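Long-range contact in acetylxylan esterase / glucomannan deacetylase (Cellvibrio japonicus, PDB 2W9X), which removes acetyl groups from plant cell wall polysaccharides, deacetylating xylan and, with a large preference, glucomannan: residues Glu321-Asp329 and Asp341-His352. Residues are numbered along the deposited sequence; the frame is centred on the assembly and turned at random.
Sequences EQIVFKGLD and DDQLLANLLITH
Residues E321-D329 and D341-H352 run roughly antiparallel: the axes of strand 321-325 and helix 341-352 approach to 10.5 Å, at 150°. The backbones converge toward the loop, CA of L328 coming within 5.5 Å of CA of D341. There D341 OD1 accepts D329 N on its syn side at 2.8 Å, while D341 OD2 takes the backbone N of Y330 and S338, so the two oxygens together accept three N-H groups from the loop between strand and helix. D329 OD1, a like charge 3.0 Å from D341 OD2, takes S338 OG and S331 N. This loop also carries H336, probably the activator of nucleophile S151, about 7 Å from D341 between side chains. Mid-contact packing is apolar: L345 CD2 presses obliquely on F325 CB (3.3 Å), L345 CD1 meets L328 CD2, and I323 CD1 meets L349 CD2. H352, its CG anti to the backbone N (chi1 -176°), offers one ring face to I323 CD1, 4.2 Å from the centroid (CH-pi). Its NE2 donates almost straight (170°) to E321 OE2 at 2.8 Å, from above the carboxylate plane. The helix thus packs on the strand edging the parallel SGNH-hydrolase sheet within this chain; I323 and H352 also touch I290 of strand 288-294, and helix 300-314 packs against Q322 and V324.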
# COMPACT_ATOMS: atom_id res chain seq x y z
N GLU B 321 -0.14 3.62 -1.78
CA GLU B 321 -0.81 2.69 -0.89
C GLU B 321 -1.94 3.37 -0.09
O GLU B 321 -1.99 4.60 0.01
CB GLU B 321 0.20 1.95 0.01
CG GLU B 321 1.13 2.85 0.80
CD GLU B 321 2.43 2.16 1.27
OE1 GLU B 321 2.53 0.90 1.34
OE2 GLU B 321 3.37 2.91 1.60
N GLN B 322 -2.84 2.56 0.46
CA GLN B 322 -3.94 3.07 1.24
C GLN B 322 -3.73 2.77 2.72
O GLN B 322 -3.22 1.70 3.08
CB GLN B 322 -5.25 2.43 0.75
CG GLN B 322 -6.52 2.79 1.55
CD GLN B 322 -7.77 2.24 0.90
OE1 GLN B 322 -7.73 1.20 0.24
NE2 GLN B 322 -8.91 2.94 1.09
N ILE B 323 -4.11 3.73 3.57
CA ILE B 323 -4.25 3.52 5.02
C ILE B 323 -5.69 3.87 5.40
O ILE B 323 -6.22 4.93 5.00
CB ILE B 323 -3.23 4.34 5.86
CG1 ILE B 323 -1.80 3.79 5.65
CG2 ILE B 323 -3.62 4.36 7.36
CD1 ILE B 323 -0.71 4.57 6.41
N VAL B 324 -6.34 2.93 6.09
CA VAL B 324 -7.67 3.18 6.66
C VAL B 324 -7.53 3.20 8.18
O VAL B 324 -7.11 2.19 8.79
CB VAL B 324 -8.69 2.11 6.25
CG1 VAL B 324 -10.03 2.40 6.89
CG2 VAL B 324 -8.78 2.02 4.73
N PHE B 325 -7.85 4.34 8.79
CA PHE B 325 -7.67 4.44 10.24
C PHE B 325 -8.98 4.17 10.97
O PHE B 325 -10.07 4.41 10.44
CB PHE B 325 -7.00 5.76 10.68
CG PHE B 325 -7.73 7.01 10.26
CD1 PHE B 325 -8.82 7.48 10.99
CD2 PHE B 325 -7.28 7.75 9.17
CE1 PHE B 325 -9.48 8.65 10.60
CE2 PHE B 325 -7.94 8.93 8.79
CZ PHE B 325 -9.02 9.37 9.51
N LYS B 326 -8.84 3.65 12.19
CA LYS B 326 -9.95 3.13 12.99
C LYS B 326 -9.73 3.45 14.47
O LYS B 326 -8.59 3.67 14.91
CB LYS B 326 -10.03 1.59 12.86
CG LYS B 326 -10.08 1.03 11.42
CD LYS B 326 -10.00 -0.50 11.45
CE LYS B 326 -11.20 -1.15 12.18
NZ LYS B 326 -12.48 -0.56 11.69
N GLY B 327 -10.82 3.48 15.23
CA GLY B 327 -10.75 3.45 16.69
C GLY B 327 -10.34 4.77 17.32
O GLY B 327 -9.67 4.78 18.35
N LEU B 328 -10.75 5.89 16.70
CA LEU B 328 -10.53 7.21 17.27
C LEU B 328 -11.65 7.55 18.23
O LEU B 328 -12.74 7.00 18.10
CB LEU B 328 -10.50 8.23 16.15
CG LEU B 328 -9.20 8.41 15.36
CD1 LEU B 328 -8.65 7.15 14.84
CD2 LEU B 328 -9.46 9.37 14.19
N ASP B 329 -11.40 8.46 19.18
CA ASP B 329 -12.48 8.92 20.06
C ASP B 329 -13.22 10.16 19.56
O ASP B 329 -14.30 10.48 20.06
CB ASP B 329 -12.03 9.10 21.52
CG ASP B 329 -10.92 10.14 21.70
OD1 ASP B 329 -10.80 11.14 20.97
OD2 ASP B 329 -10.15 9.95 22.65
N ASP B 341 -6.15 11.16 19.45
CA ASP B 341 -6.32 10.59 18.11
C ASP B 341 -5.14 10.94 17.19
O ASP B 341 -4.64 10.08 16.45
CB ASP B 341 -7.62 11.08 17.48
CG ASP B 341 -8.85 10.61 18.24
OD1 ASP B 341 -8.80 9.57 18.93
OD2 ASP B 341 -9.89 11.28 18.12
N ASP B 342 -4.71 12.20 17.24
CA ASP B 342 -3.58 12.69 16.44
C ASP B 342 -2.30 11.92 16.72
O ASP B 342 -1.66 11.43 15.78
CB ASP B 342 -3.40 14.20 16.63
CG ASP B 342 -4.44 15.00 15.87
OD1 ASP B 342 -4.84 14.55 14.77
OD2 ASP B 342 -4.86 16.07 16.35
N GLN B 343 -1.95 11.76 18.00
CA GLN B 343 -0.83 10.88 18.39
C GLN B 343 -1.01 9.44 17.90
O GLN B 343 -0.07 8.82 17.44
CB GLN B 343 -0.61 10.90 19.92
CG GLN B 343 0.72 10.26 20.34
CD GLN B 343 1.95 10.98 19.78
OE1 GLN B 343 2.70 10.42 18.98
NE2 GLN B 343 2.17 12.22 20.21
N LEU B 344 -2.23 8.89 18.00
CA LEU B 344 -2.47 7.53 17.51
C LEU B 344 -2.24 7.40 16.00
O LEU B 344 -1.63 6.42 15.53
CB LEU B 344 -3.88 7.05 17.89
CG LEU B 344 -4.16 7.05 19.40
CD1 LEU B 344 -5.63 6.67 19.68
CD2 LEU B 344 -3.16 6.14 20.19
N LEU B 345 -2.72 8.37 15.25
CA LEU B 345 -2.54 8.37 13.78
C LEU B 345 -1.08 8.56 13.42
O LEU B 345 -0.59 7.94 12.49
CB LEU B 345 -3.38 9.46 13.13
CG LEU B 345 -4.90 9.22 13.27
CD1 LEU B 345 -5.68 10.49 12.93
CD2 LEU B 345 -5.33 8.05 12.40
N ALA B 346 -0.37 9.38 14.19
CA ALA B 346 1.07 9.57 14.00
C ALA B 346 1.80 8.25 14.20
O ALA B 346 2.63 7.87 13.37
CB ALA B 346 1.59 10.63 14.95
N ASN B 347 1.48 7.54 15.28
CA ASN B 347 2.12 6.25 15.57
C ASN B 347 1.87 5.26 14.45
O ASN B 347 2.77 4.50 14.09
CB ASN B 347 1.64 5.66 16.91
CG ASN B 347 1.95 6.55 18.09
OD1 ASN B 347 2.83 7.42 18.02
ND2 ASN B 347 1.23 6.36 19.19
N LEU B 348 0.66 5.28 13.90
CA LEU B 348 0.31 4.44 12.76
C LEU B 348 1.23 4.71 11.56
O LEU B 348 1.77 3.79 10.93
CB LEU B 348 -1.13 4.75 12.36
CG LEU B 348 -2.17 3.72 11.94
CD1 LEU B 348 -2.26 2.59 12.98
CD2 LEU B 348 -3.50 4.45 11.83
N LEU B 349 1.36 5.99 11.24
CA LEU B 349 2.20 6.46 10.13
C LEU B 349 3.69 6.19 10.36
O LEU B 349 4.40 5.70 9.47
CB LEU B 349 1.94 7.95 9.91
CG LEU B 349 0.66 8.35 9.18
CD1 LEU B 349 0.46 9.84 9.30
CD2 LEU B 349 0.75 7.95 7.71
N ILE B 350 4.16 6.51 11.57
CA ILE B 350 5.56 6.26 11.95
C ILE B 350 5.97 4.80 11.76
O ILE B 350 6.99 4.50 11.12
CB ILE B 350 5.85 6.74 13.39
CG1 ILE B 350 5.74 8.26 13.46
CG2 ILE B 350 7.23 6.20 13.90
CD1 ILE B 350 5.49 8.84 14.87
N THR B 351 5.17 3.89 12.30
CA THR B 351 5.39 2.45 12.17
C THR B 351 5.37 2.00 10.70
O THR B 351 6.20 1.20 10.28
CB THR B 351 4.33 1.66 12.98
OG1 THR B 351 4.29 2.16 14.32
CG2 THR B 351 4.64 0.16 13.01
N HIS B 352 4.41 2.53 9.94
CA HIS B 352 4.30 2.23 8.51
C HIS B 352 5.59 2.66 7.81
O HIS B 352 6.18 1.87 7.07
CB HIS B 352 3.09 2.95 7.90
CG HIS B 352 2.86 2.63 6.46
ND1 HIS B 352 2.14 1.52 6.05
CD2 HIS B 352 3.26 3.25 5.33
CE1 HIS B 352 2.10 1.49 4.73
NE2 HIS B 352 2.78 2.52 4.27